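Local coordinates for CMP/dCMP-type deaminase domain-containing protein (Aspergillus oryzae RIB40, PDB 7DS1) that probably deaminates the ribitylaminopyrimidine phosphate DARIPP at a zinc site, as the Rib2 step of riboflavin biosynthesis, at residues His61-Cys66 and Met95-Glu100; Phe26-Ile31 and Gly51-Leu56; Ile127-Phe132 and Gly154-Val159. All coordinates share one frame; numbering follows the deposited sequence.

All three interactions lie in one deaminase domain and reach the same five-stranded mixed sheet. Along the chain they come in series: interaction 2 closes first, then interaction 1, then interaction 3. Interaction 2 pairs strand 46-52, at one edge, with strand 29-36. Interaction 1 sets helix 62-73 against the central strand 91-97. Interaction 3 pairs strand 127-132 with strand 156-159 at the other edge. The centres of interactions 1 and 2 are about 6 Å apart, and both touch the bound ligand. The centre of interaction 3 is about 12 Å from that of interaction 1 and about 18 Å from that of interaction 2. Interactions 1 and 2 line the ligand pocket; interaction 3 completes the sheet's far edge.

Interaction 1 (His61-Cys66 and Met95-Glu100); sequences HAEQCC and MYVTME. With ZN (zinc ion), chain B; HJL ([(2~{R},3~{S},4~{S})-5-[[2,5-bis(azanyl)-6-oxidanylidene-1~{H}-pyrimidin-4-yl]amino]-2,3,4-tris(oxidanyl)pentyl] dihydrogen phosphate), chain C.
OE2 of Glu63 accepts a hydrogen bond of 2.5 Å from water 1. The same water is bound to the zinc ion at 2.2 Å. A bend at chi2 (93°) turns the Glu63 carboxylate out of line with its own chain and toward the water. Met95 crosses Glu63 at about a right angle, with SD 3.8 Å from Glu63 CG. It then bends at chi3 (-83°), which brings its methyl CE against SG of Cys66. Met95 is thus packed against the stem of Glu63. In one of its two modelled positions Val97 also crosses Glu63 at about a right angle, with CG1 3.6 Å from Glu63 CD.

His61, at the N-cap of the helix, binds zinc through ND1 at 2.0 Å. Cys102 and Cys112 complete the protein ligands. The other ring nitrogen, His61 NE2, donates in the ring plane to O1P of the ligand phosphate at 2.8 Å, with a nearly straight bond (170°). Ligand C5 lies over the centre of one face of the His61 ring. Ala62 N donates to the carbonyl oxygen O4 of the ligand at 2.9 Å. The amino nitrogen N2 of the ligand lies 3.1 Å from Glu63 OE2 and gives a weak bond to Glu100 O. This amino group is probably the one lost in the reaction. The His-Ala-Glu start of a helix, two zinc-binding cysteines and a metal-bound water make up the zinc site characteristic of the cytidine deaminase superfamily.

Interaction 2 (Phe26-Ile31 and Gly51-Leu56); sequences FRVGAI and GYTMEL. With HJL ([(2~{R},3~{S},4~{S})-5-[[2,5-bis(azanyl)-6-oxidanylidene-1~{H}-pyrimidin-4-yl]amino]-2,3,4-tris(oxidanyl)pentyl] dihydrogen phosphate), chain C.
Segments 26-31 and 51-56 run antiparallel, with Ala30 and Gly51 as a hydrogen-bonded pair and Gly29 and Tyr52 as a non-hydrogen-bonded pair. Ala30 N donates to Gly51 O at 2.9 Å, and Gly51 N returns a bond to Ala30 O at 3.0 Å. Two residues on, past the Gly29-Tyr52 pair, Thr53 N donates to Val28 O at 3.1 Å. There the side chain of Thr53 takes over from the backbone. Its OG1 accepts from Val28 N at 2.9 Å and donates to the carbonyl oxygen O4 of the ligand at 2.6 Å. With chi1 at -52°, OG1 stands anti to the carbonyl carbon of Thr53, between the strand and the pyrimidine.

This is the open end of the beta hairpin 29-36/46-52. Phe26, Val28 and Thr53, just beyond its strands, line the ligand pocket. Val28 packs against the pyrimidine through its methyls, with CG2 3.4 Å from ligand N3. Phe26 meets the ribityl link at its ring edge, where CD2 comes 3.4 Å from ligand N1'. Thr53 itself is the second residue of a type II turn from Tyr52 to Glu55. Glu55 OE1 takes a bond from Tyr52 N, while CB of Glu55 lies over the centre of the Tyr52 ring.

Interaction 3 (Ile127-Phe132 and Gly154-Val159); sequences IQKIYF and GIDWQV
Lys129 runs along Asp156 from its root outward and then reaches Gln158. Its CB and CG lie against the carbonyl oxygen of Asp156, with CG 3.7 Å from Asp156 O. Next, CD passes Asp156 OD2. CE then meets the CB of Gln158. At the tip, NZ donates to Gln158 OE1 at 3.0 Å. Lys129 CG is anti to the backbone N (chi1 -174°) and the chain is extended, which lays it alongside Asp156. Its end crosses Gln158, which stands on the same face. Lys129 NZ and Asp156 OD2 form a long salt bridge of 4.0 Å, bridged by water 3. A weak bond also runs from Lys129 NZ to Tyr131 OH.

The face with Ile130, Phe132, Trp157 and Val159 is largely apolar. Phe132 CE1 touches Val159 CG2 at 3.4 Å, and Phe132 CE2 touches Trp157 CE3 at 3.7 Å. The Phe132 ring and the six-membered ring of Trp157 are near parallel (21°) but slid apart, with little overlap.

The strands are parallel and joined by a regular ladder, in which Ile130 N donates to Asp156 O and Gln158 N to Ile130 O. Strand 156-159 is the outer strand of the sheet, and strand 127-132 sits between it and 91-97. Helices 112-117 and 146-152 pack on the Ile130 face, where Trp157 NE1 bonds Thr151. Across the sheet, Tyr131 stacks with Tyr96 and with His5 of helix 4-16.

Interaction 1 (His61-Cys66 and Met95-Glu100)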
loop_
_atom_site.group_PDB
_atom_site.type_symbol
_atom_site.label_atom_id
_atom_site.label_comp_id
_atom_site.label_asym_id
_atom_site.label_seq_id
_atom_site.Cartn_x
_atom_site.Cartn_y
_atom_site.Cartn_z
ATOM N N HIS A 61 5.724 7.334 -2.690
ATOM C CA HIS A 61 4.702 6.355 -3.019
ATOM C C HIS A 61 3.543 6.424 -2.023
ATOM O O HIS A 61 3.649 7.018 -0.946
ATOM C CB HIS A 61 5.309 4.949 -3.040
ATOM C CG HIS A 61 6.102 4.651 -4.273
ATOM N ND1 HIS A 61 6.513 3.379 -4.608
ATOM C CD2 HIS A 61 6.551 5.461 -5.259
ATOM C CE1 HIS A 61 7.187 3.417 -5.743
ATOM N NE2 HIS A 61 7.224 4.670 -6.160
ATOM N N ALA A 62 2.421 5.787 -2.392
ATOM C CA ALA A 62 1.230 5.801 -1.540
ATOM C C ALA A 62 1.526 5.220 -0.161
ATOM O O ALA A 62 1.203 5.832 0.865
ATOM C CB ALA A 62 0.087 5.021 -2.206
ATOM N N GLU A 63 2.130 4.026 -0.122
ATOM C CA GLU A 63 2.413 3.374 1.157
ATOM C C GLU A 63 3.402 4.192 1.968
ATOM O O GLU A 63 3.297 4.278 3.197
ATOM C CB GLU A 63 2.974 1.969 0.917
ATOM C CG GLU A 63 2.140 1.132 -0.045
ATOM C CD GLU A 63 2.608 1.238 -1.489
ATOM O OE1 GLU A 63 2.507 2.335 -2.085
ATOM O OE2 GLU A 63 3.082 0.217 -2.027
ATOM N N GLN A 64 4.380 4.785 1.282
ATOM C CA GLN A 64 5.357 5.661 1.916
ATOM C C GLN A 64 4.685 6.876 2.548
ATOM O O GLN A 64 4.987 7.240 3.692
ATOM C CB GLN A 64 6.383 6.086 0.867
ATOM C CG GLN A 64 7.468 7.019 1.365
ATOM C CD GLN A 64 8.391 7.435 0.246
ATOM O OE1 GLN A 64 8.132 7.138 -0.926
ATOM N NE2 GLN A 64 9.481 8.115 0.591
ATOM N N CYS A 65 3.764 7.518 1.817
ATOM C CA CYS A 65 3.055 8.671 2.370
ATOM C C CYS A 65 2.160 8.261 3.530
ATOM O O CYS A 65 2.005 9.012 4.500
ATOM C CB CYS A 65 2.224 9.342 1.279
ATOM S SG CYS A 65 3.243 10.282 0.126
ATOM N N CYS A 66 1.558 7.075 3.441
ATOM C CA CYS A 66 0.721 6.585 4.529
ATOM C C CYS A 66 1.530 6.489 5.818
ATOM O O CYS A 66 1.121 7.007 6.865
ATOM C CB CYS A 66 0.131 5.232 4.126
ATOM S SG CYS A 66 -0.929 4.473 5.359
ATOM N N MET A 95 -2.422 -3.255 5.935
ATOM C CA MET A 95 -2.456 -2.156 4.978
ATOM C C MET A 95 -3.164 -2.604 3.710
ATOM O O MET A 95 -2.846 -3.665 3.159
ATOM C CB MET A 95 -1.049 -1.641 4.635
ATOM C CG MET A 95 -1.085 -0.367 3.781
ATOM S SD MET A 95 0.554 0.183 3.234
ATOM C CE MET A 95 1.124 1.096 4.678
ATOM N N TYR A 96 -4.146 -1.810 3.283
ATOM C CA TYR A 96 -4.777 -1.940 1.976
ATOM C C TYR A 96 -4.066 -1.002 1.015
ATOM O O TYR A 96 -3.776 0.142 1.361
ATOM C CB TYR A 96 -6.268 -1.582 2.056
ATOM C CG TYR A 96 -7.058 -2.582 2.861
ATOM C CD1 TYR A 96 -7.676 -3.663 2.243
ATOM C CD2 TYR A 96 -7.159 -2.461 4.249
ATOM C CE1 TYR A 96 -8.392 -4.594 2.977
ATOM C CE2 TYR A 96 -7.870 -3.389 4.991
ATOM C CZ TYR A 96 -8.481 -4.449 4.348
ATOM O OH TYR A 96 -9.187 -5.369 5.073
ATOM N N VAL A 97 -3.735 -1.511 -0.175
ATOM C CA VAL A 97 -3.069 -0.733 -1.223
ATOM C C VAL A 97 -3.664 -1.150 -2.563
ATOM O O VAL A 97 -3.879 -2.340 -2.794
ATOM C CB VAL A 97 -1.537 -0.958 -1.226
ATOM C CG1 VAL A 97 -0.833 0.148 -1.997
ATOM C CG2 VAL A 97 -0.962 -1.061 0.191
ATOM N N THR A 98 -3.935 -0.190 -3.459
ATOM C CA THR A 98 -4.560 -0.592 -4.726
ATOM C C THR A 98 -3.639 -1.516 -5.512
ATOM O O THR A 98 -4.103 -2.478 -6.134
ATOM C CB THR A 98 -4.981 0.596 -5.605
ATOM O OG1 THR A 98 -3.859 1.434 -5.912
ATOM C CG2 THR A 98 -6.090 1.407 -4.954
ATOM N N MET A 99 -2.334 -1.256 -5.465
ATOM C CA MET A 99 -1.337 -2.007 -6.212
ATOM C C MET A 99 -0.383 -2.697 -5.248
ATOM O O MET A 99 -0.065 -2.160 -4.180
ATOM C CB MET A 99 -0.550 -1.075 -7.141
ATOM C CG MET A 99 0.543 -1.753 -7.960
ATOM S SD MET A 99 1.275 -0.591 -9.129
ATOM C CE MET A 99 -0.200 -0.067 -10.012
ATOM N N GLU A 100 0.055 -3.902 -5.629
ATOM C CA GLU A 100 1.145 -4.622 -4.978
ATOM C C GLU A 100 2.290 -3.679 -4.611
ATOM O O GLU A 100 2.823 -2.995 -5.496
ATOM C CB GLU A 100 1.650 -5.707 -5.927
ATOM C CG GLU A 100 2.779 -6.562 -5.387
ATOM C CD GLU A 100 3.262 -7.550 -6.423
ATOM O OE1 GLU A 100 3.028 -7.313 -7.633
ATOM O OE2 GLU A 100 3.876 -8.568 -6.042
HETATM ZN ZN ZN B . 6.391 1.641 -3.596
HETATM C C2 HJL C . 2.876 1.621 -5.690
HETATM C C4 HJL C . 2.995 3.932 -5.657
HETATM C C5 HJL C . 3.823 3.902 -6.800
HETATM C C6 HJL C . 4.163 2.683 -7.338
HETATM N N1 HJL C . 3.668 1.545 -6.742
HETATM N N2 HJL C . 2.372 0.381 -5.088
HETATM N N3 HJL C . 2.538 2.797 -5.121
HETATM N N5 HJL C . 4.306 5.096 -7.385
HETATM O O4 HJL C . 2.682 5.009 -5.146
HETATM C "C1'" HJL C . 6.010 1.482 -8.641
HETATM C "C2'" HJL C . 6.976 1.689 -9.824
HETATM C "C3'" HJL C . 7.816 2.974 -9.600
HETATM C "C4'" HJL C . 8.987 2.976 -10.644
HETATM C "C5'" HJL C . 9.671 4.368 -10.716
HETATM N "N1'" HJL C . 5.042 2.609 -8.525
HETATM O O1P HJL C . 8.478 5.851 -8.388
HETATM O "O2'" HJL C . 7.834 0.600 -9.933
HETATM O O2P HJL C . 10.803 5.839 -7.277
HETATM O "O3'" HJL C . 6.972 4.081 -9.773
HETATM O O3P HJL C . 10.124 7.052 -9.432
HETATM O "O4'" HJL C . 9.950 2.054 -10.298
HETATM O "O5'" HJL C . 10.305 4.568 -9.447
HETATM P PAN HJL C . 9.892 5.863 -8.618
HETATM O O HOH W 1 4.545 0.589 -4.039
#

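Interaction 2 (Phe26-Ile31 and Gly51-Leu56)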
loop_
_atom_site.group_PDB
_atom_site.type_symbol
_atom_site.label_atom_id
_atom_site.label_comp_id
_atom_site.label_asym_id
_atom_site.label_seq_id
_atom_site.Cartn_x
_atom_site.Cartn_y
_atom_site.Cartn_z
ATOM N N PHE A 26 3.026 5.223 -10.797
ATOM C CA PHE A 26 1.638 4.781 -10.791
ATOM C C PHE A 26 0.863 5.543 -9.726
ATOM O O PHE A 26 1.374 5.773 -8.625
ATOM C CB PHE A 26 1.530 3.273 -10.491
ATOM C CG PHE A 26 2.163 2.384 -11.528
ATOM C CD1 PHE A 26 1.659 2.324 -12.818
ATOM C CD2 PHE A 26 3.233 1.559 -11.193
ATOM C CE1 PHE A 26 2.226 1.488 -13.770
ATOM C CE2 PHE A 26 3.804 0.717 -12.141
ATOM C CZ PHE A 26 3.305 0.683 -13.430
ATOM N N ARG A 27 -0.385 5.899 -10.040
ATOM C CA ARG A 27 -1.267 6.548 -9.071
ATOM C C ARG A 27 -1.930 5.493 -8.196
ATOM O O ARG A 27 -2.766 4.718 -8.674
ATOM C CB ARG A 27 -2.315 7.387 -9.792
ATOM C CG ARG A 27 -1.707 8.474 -10.655
ATOM C CD ARG A 27 -2.720 8.979 -11.653
ATOM N NE ARG A 27 -3.690 9.893 -11.052
ATOM C CZ ARG A 27 -5.003 9.825 -11.258
ATOM N NH1 ARG A 27 -5.506 8.874 -12.035
ATOM N NH2 ARG A 27 -5.813 10.712 -10.696
ATOM N N VAL A 28 -1.586 5.494 -6.907
ATOM C CA VAL A 28 -1.947 4.435 -5.969
ATOM C C VAL A 28 -2.473 5.076 -4.689
ATOM O O VAL A 28 -2.139 6.221 -4.371
ATOM C CB VAL A 28 -0.712 3.535 -5.705
ATOM C CG1 VAL A 28 -0.979 2.480 -4.639
ATOM C CG2 VAL A 28 -0.270 2.858 -6.997
ATOM N N GLY A 29 -3.332 4.353 -3.974
ATOM C CA GLY A 29 -3.783 4.782 -2.661
ATOM C C GLY A 29 -3.629 3.661 -1.654
ATOM O O GLY A 29 -3.685 2.481 -2.000
ATOM N N ALA A 30 -3.424 4.053 -0.389
ATOM C CA ALA A 30 -3.140 3.115 0.696
ATOM C C ALA A 30 -3.843 3.526 1.985
ATOM O O ALA A 30 -3.923 4.713 2.300
ATOM C CB ALA A 30 -1.633 3.025 0.967
ATOM N N ILE A 31 -4.340 2.534 2.736
ATOM C CA ILE A 31 -5.019 2.770 4.011
ATOM C C ILE A 31 -4.475 1.781 5.033
ATOM O O ILE A 31 -4.500 0.570 4.794
ATOM C CB ILE A 31 -6.549 2.607 3.895
ATOM C CG1 ILE A 31 -7.146 3.667 2.963
ATOM C CG2 ILE A 31 -7.210 2.699 5.285
ATOM C CD1 ILE A 31 -8.626 3.415 2.613
ATOM N N GLY A 51 -2.601 7.329 2.687
ATOM C CA GLY A 51 -1.678 8.032 1.813
ATOM C C GLY A 51 -1.986 7.769 0.357
ATOM O O GLY A 51 -2.652 6.791 0.009
ATOM N N TYR A 52 -1.496 8.657 -0.502
ATOM C CA TYR A 52 -1.575 8.428 -1.939
ATOM C C TYR A 52 -0.287 8.916 -2.590
ATOM O O TYR A 52 0.487 9.668 -1.994
ATOM C CB TYR A 52 -2.823 9.093 -2.564
ATOM C CG TYR A 52 -2.911 10.592 -2.392
ATOM C CD1 TYR A 52 -2.348 11.450 -3.333
ATOM C CD2 TYR A 52 -3.567 11.149 -1.297
ATOM C CE1 TYR A 52 -2.423 12.824 -3.190
ATOM C CE2 TYR A 52 -3.654 12.527 -1.147
ATOM C CZ TYR A 52 -3.074 13.353 -2.091
ATOM O OH TYR A 52 -3.146 14.720 -1.962
ATOM N N THR A 53 -0.054 8.451 -3.820
ATOM C CA THR A 53 1.179 8.761 -4.538
ATOM C C THR A 53 1.395 10.265 -4.652
ATOM O O THR A 53 0.524 10.994 -5.135
ATOM C CB THR A 53 1.126 8.138 -5.929
ATOM O OG1 THR A 53 0.802 6.753 -5.787
ATOM C CG2 THR A 53 2.476 8.292 -6.653
ATOM N N MET A 54 2.575 10.712 -4.210
ATOM C CA MET A 54 3.004 12.110 -4.292
ATOM C C MET A 54 2.074 13.044 -3.519
ATOM O O MET A 54 1.975 14.238 -3.823
ATOM C CB MET A 54 3.165 12.554 -5.748
ATOM C CG MET A 54 4.438 11.982 -6.373
ATOM S SD MET A 54 4.537 12.244 -8.145
ATOM C CE MET A 54 6.222 11.717 -8.484
ATOM N N GLU A 55 1.409 12.503 -2.495
ATOM C CA GLU A 55 0.683 13.354 -1.554
ATOM C C GLU A 55 1.636 14.311 -0.850
ATOM O O GLU A 55 1.309 15.483 -0.628
ATOM C CB GLU A 55 -0.059 12.491 -0.532
ATOM C CG GLU A 55 -0.672 13.298 0.610
ATOM C CD GLU A 55 -1.429 12.435 1.600
ATOM O OE1 GLU A 55 -1.368 11.193 1.485
ATOM O OE2 GLU A 55 -2.091 13.006 2.494
ATOM N N LEU A 56 2.825 13.824 -0.502
ATOM C CA LEU A 56 3.844 14.590 0.199
ATOM C C LEU A 56 4.974 14.946 -0.756
ATOM O O LEU A 56 5.232 14.226 -1.723
ATOM C CB LEU A 56 4.394 13.792 1.385
ATOM C CG LEU A 56 3.335 13.300 2.368
ATOM C CD1 LEU A 56 3.961 12.423 3.425
ATOM C CD2 LEU A 56 2.609 14.481 3.005
HETATM C C2 HJL C . 2.876 1.621 -5.690
HETATM C C4 HJL C . 2.995 3.932 -5.657
HETATM C C5 HJL C . 3.823 3.902 -6.800
HETATM C C6 HJL C . 4.163 2.683 -7.338
HETATM N N1 HJL C . 3.668 1.545 -6.742
HETATM N N2 HJL C . 2.372 0.381 -5.088
HETATM N N3 HJL C . 2.538 2.797 -5.121
HETATM N N5 HJL C . 4.306 5.096 -7.385
HETATM O O4 HJL C . 2.682 5.009 -5.146
HETATM C "C1'" HJL C . 6.010 1.482 -8.641
HETATM C "C2'" HJL C . 6.976 1.689 -9.824
HETATM C "C3'" HJL C . 7.816 2.974 -9.600
HETATM C "C4'" HJL C . 8.987 2.976 -10.644
HETATM C "C5'" HJL C . 9.671 4.368 -10.716
HETATM N "N1'" HJL C . 5.042 2.609 -8.525
HETATM O O1P HJL C . 8.478 5.851 -8.388
HETATM O "O2'" HJL C . 7.834 0.600 -9.933
HETATM O O2P HJL C . 10.803 5.839 -7.277
HETATM O "O3'" HJL C . 6.972 4.081 -9.773
HETATM O O3P HJL C . 10.124 7.052 -9.432
HETATM O "O4'" HJL C . 9.950 2.054 -10.298
HETATM O "O5'" HJL C . 10.305 4.568 -9.447
HETATM P PAN HJL C . 9.892 5.863 -8.618
#

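Interaction 3 (Ile127-Phe132 and Gly154-Val159)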
loop_
_atom_site.group_PDB
_atom_site.type_symbol
_atom_site.label_atom_id
_atom_site.label_comp_id
_atom_site.label_asym_id
_atom_site.label_seq_id
_atom_site.Cartn_x
_atom_site.Cartn_y
_atom_site.Cartn_z
ATOM N N ILE A 127 3.348 -3.999 10.611
ATOM C CA ILE A 127 2.313 -4.348 9.639
ATOM C C ILE A 127 2.397 -5.842 9.355
ATOM O O ILE A 127 3.443 -6.340 8.926
ATOM C CB ILE A 127 2.478 -3.530 8.353
ATOM C CG1 ILE A 127 2.310 -2.039 8.662
ATOM C CG2 ILE A 127 1.487 -4.013 7.283
ATOM C CD1 ILE A 127 2.686 -1.121 7.490
ATOM N N GLN A 128 1.292 -6.562 9.583
ATOM C CA GLN A 128 1.306 -8.019 9.489
ATOM C C GLN A 128 0.718 -8.567 8.193
ATOM O O GLN A 128 1.025 -9.713 7.836
ATOM C CB GLN A 128 0.568 -8.623 10.685
ATOM C CG GLN A 128 1.338 -8.426 11.976
ATOM C CD GLN A 128 0.721 -9.159 13.137
ATOM O OE1 GLN A 128 0.636 -10.393 13.139
ATOM N NE2 GLN A 128 0.287 -8.412 14.139
ATOM N N LYS A 129 -0.096 -7.793 7.476
ATOM C CA LYS A 129 -0.683 -8.292 6.238
ATOM C C LYS A 129 -0.961 -7.139 5.279
ATOM O O LYS A 129 -1.369 -6.054 5.704
ATOM C CB LYS A 129 -1.974 -9.074 6.538
ATOM C CG LYS A 129 -2.585 -9.753 5.306
ATOM C CD LYS A 129 -3.651 -10.760 5.697
ATOM C CE LYS A 129 -4.220 -11.453 4.456
ATOM N NZ LYS A 129 -5.280 -12.434 4.843
ATOM N N ILE A 130 -0.742 -7.387 3.981
ATOM C CA ILE A 130 -1.056 -6.443 2.909
ATOM C C ILE A 130 -2.201 -7.006 2.081
ATOM O O ILE A 130 -2.128 -8.143 1.616
ATOM C CB ILE A 130 0.155 -6.198 1.996
ATOM C CG1 ILE A 130 1.384 -5.799 2.817
ATOM C CG2 ILE A 130 -0.191 -5.162 0.915
ATOM C CD1 ILE A 130 1.203 -4.510 3.623
ATOM N N TYR A 131 -3.238 -6.208 1.870
ATOM C CA TYR A 131 -4.282 -6.527 0.902
ATOM C C TYR A 131 -4.104 -5.608 -0.296
ATOM O O TYR A 131 -4.014 -4.391 -0.118
ATOM C CB TYR A 131 -5.672 -6.314 1.503
ATOM C CG TYR A 131 -6.061 -7.277 2.596
ATOM C CD1 TYR A 131 -6.735 -8.460 2.299
ATOM C CD2 TYR A 131 -5.777 -6.993 3.936
ATOM C CE1 TYR A 131 -7.106 -9.342 3.298
ATOM C CE2 TYR A 131 -6.137 -7.875 4.937
ATOM C CZ TYR A 131 -6.805 -9.043 4.611
ATOM O OH TYR A 131 -7.174 -9.917 5.602
ATOM N N PHE A 132 -4.064 -6.172 -1.510
ATOM C CA PHE A 132 -3.934 -5.338 -2.703
ATOM C C PHE A 132 -4.780 -5.877 -3.852
ATOM O O PHE A 132 -5.213 -7.029 -3.846
ATOM C CB PHE A 132 -2.451 -5.159 -3.125
ATOM C CG PHE A 132 -1.727 -6.433 -3.465
ATOM C CD1 PHE A 132 -1.772 -6.949 -4.754
ATOM C CD2 PHE A 132 -0.950 -7.079 -2.505
ATOM C CE1 PHE A 132 -1.084 -8.113 -5.083
ATOM C CE2 PHE A 132 -0.260 -8.250 -2.822
ATOM C CZ PHE A 132 -0.326 -8.765 -4.112
ATOM N N GLY A 154 8.084 -12.786 5.990
ATOM C CA GLY A 154 7.026 -13.161 6.909
ATOM C C GLY A 154 5.856 -12.213 6.989
ATOM O O GLY A 154 5.124 -12.246 7.986
ATOM N N ILE A 155 5.660 -11.365 5.979
ATOM C CA ILE A 155 4.500 -10.481 5.882
ATOM C C ILE A 155 3.454 -11.180 5.022
ATOM O O ILE A 155 3.711 -11.494 3.852
ATOM C CB ILE A 155 4.868 -9.113 5.281
ATOM C CG1 ILE A 155 6.108 -8.502 5.956
ATOM C CG2 ILE A 155 3.671 -8.161 5.355
ATOM C CD1 ILE A 155 5.969 -8.313 7.436
ATOM N N ASP A 156 2.283 -11.434 5.605
ATOM C CA ASP A 156 1.175 -12.044 4.881
ATOM C C ASP A 156 0.632 -11.065 3.842
ATOM O O ASP A 156 0.849 -9.852 3.916
ATOM C CB ASP A 156 0.073 -12.452 5.865
ATOM C CG ASP A 156 -0.840 -13.555 5.335
ATOM O OD1 ASP A 156 -0.617 -14.070 4.217
ATOM O OD2 ASP A 156 -1.791 -13.911 6.068
ATOM N N TRP A 157 -0.054 -11.610 2.843
ATOM C CA TRP A 157 -0.682 -10.756 1.844
ATOM C C TRP A 157 -1.769 -11.545 1.138
ATOM O O TRP A 157 -1.790 -12.776 1.171
ATOM C CB TRP A 157 0.338 -10.211 0.833
ATOM C CG TRP A 157 1.175 -11.275 0.201
ATOM C CD1 TRP A 157 2.335 -11.818 0.696
ATOM C CD2 TRP A 157 0.927 -11.933 -1.048
ATOM N NE1 TRP A 157 2.819 -12.772 -0.171
ATOM C CE2 TRP A 157 1.978 -12.858 -1.250
ATOM C CE3 TRP A 157 -0.075 -11.825 -2.020
ATOM C CZ2 TRP A 157 2.049 -13.670 -2.380
ATOM C CZ3 TRP A 157 0.006 -12.624 -3.147
ATOM C CH2 TRP A 157 1.051 -13.547 -3.311
ATOM N N GLN A 158 -2.669 -10.810 0.491
ATOM C CA GLN A 158 -3.808 -11.413 -0.184
ATOM C C GLN A 158 -4.232 -10.489 -1.315
ATOM O O GLN A 158 -4.369 -9.281 -1.102
ATOM C CB GLN A 158 -4.958 -11.632 0.806
ATOM C CG GLN A 158 -6.245 -12.174 0.213
ATOM C CD GLN A 158 -7.298 -12.405 1.286
ATOM O OE1 GLN A 158 -6.980 -12.821 2.400
ATOM N NE2 GLN A 158 -8.554 -12.123 0.960
ATOM N N VAL A 159 -4.398 -11.045 -2.514
ATOM C CA VAL A 159 -4.953 -10.288 -3.630
ATOM C C VAL A 159 -6.468 -10.298 -3.512
ATOM O O VAL A 159 -7.078 -11.349 -3.281
ATOM C CB VAL A 159 -4.507 -10.880 -4.977
ATOM C CG1 VAL A 159 -5.053 -10.033 -6.135
ATOM C CG2 VAL A 159 -2.993 -10.970 -5.047
HETATM O O HOH W 2 2.941 -11.212 9.254
HETATM O O HOH W 3 -4.171 -14.740 5.777
#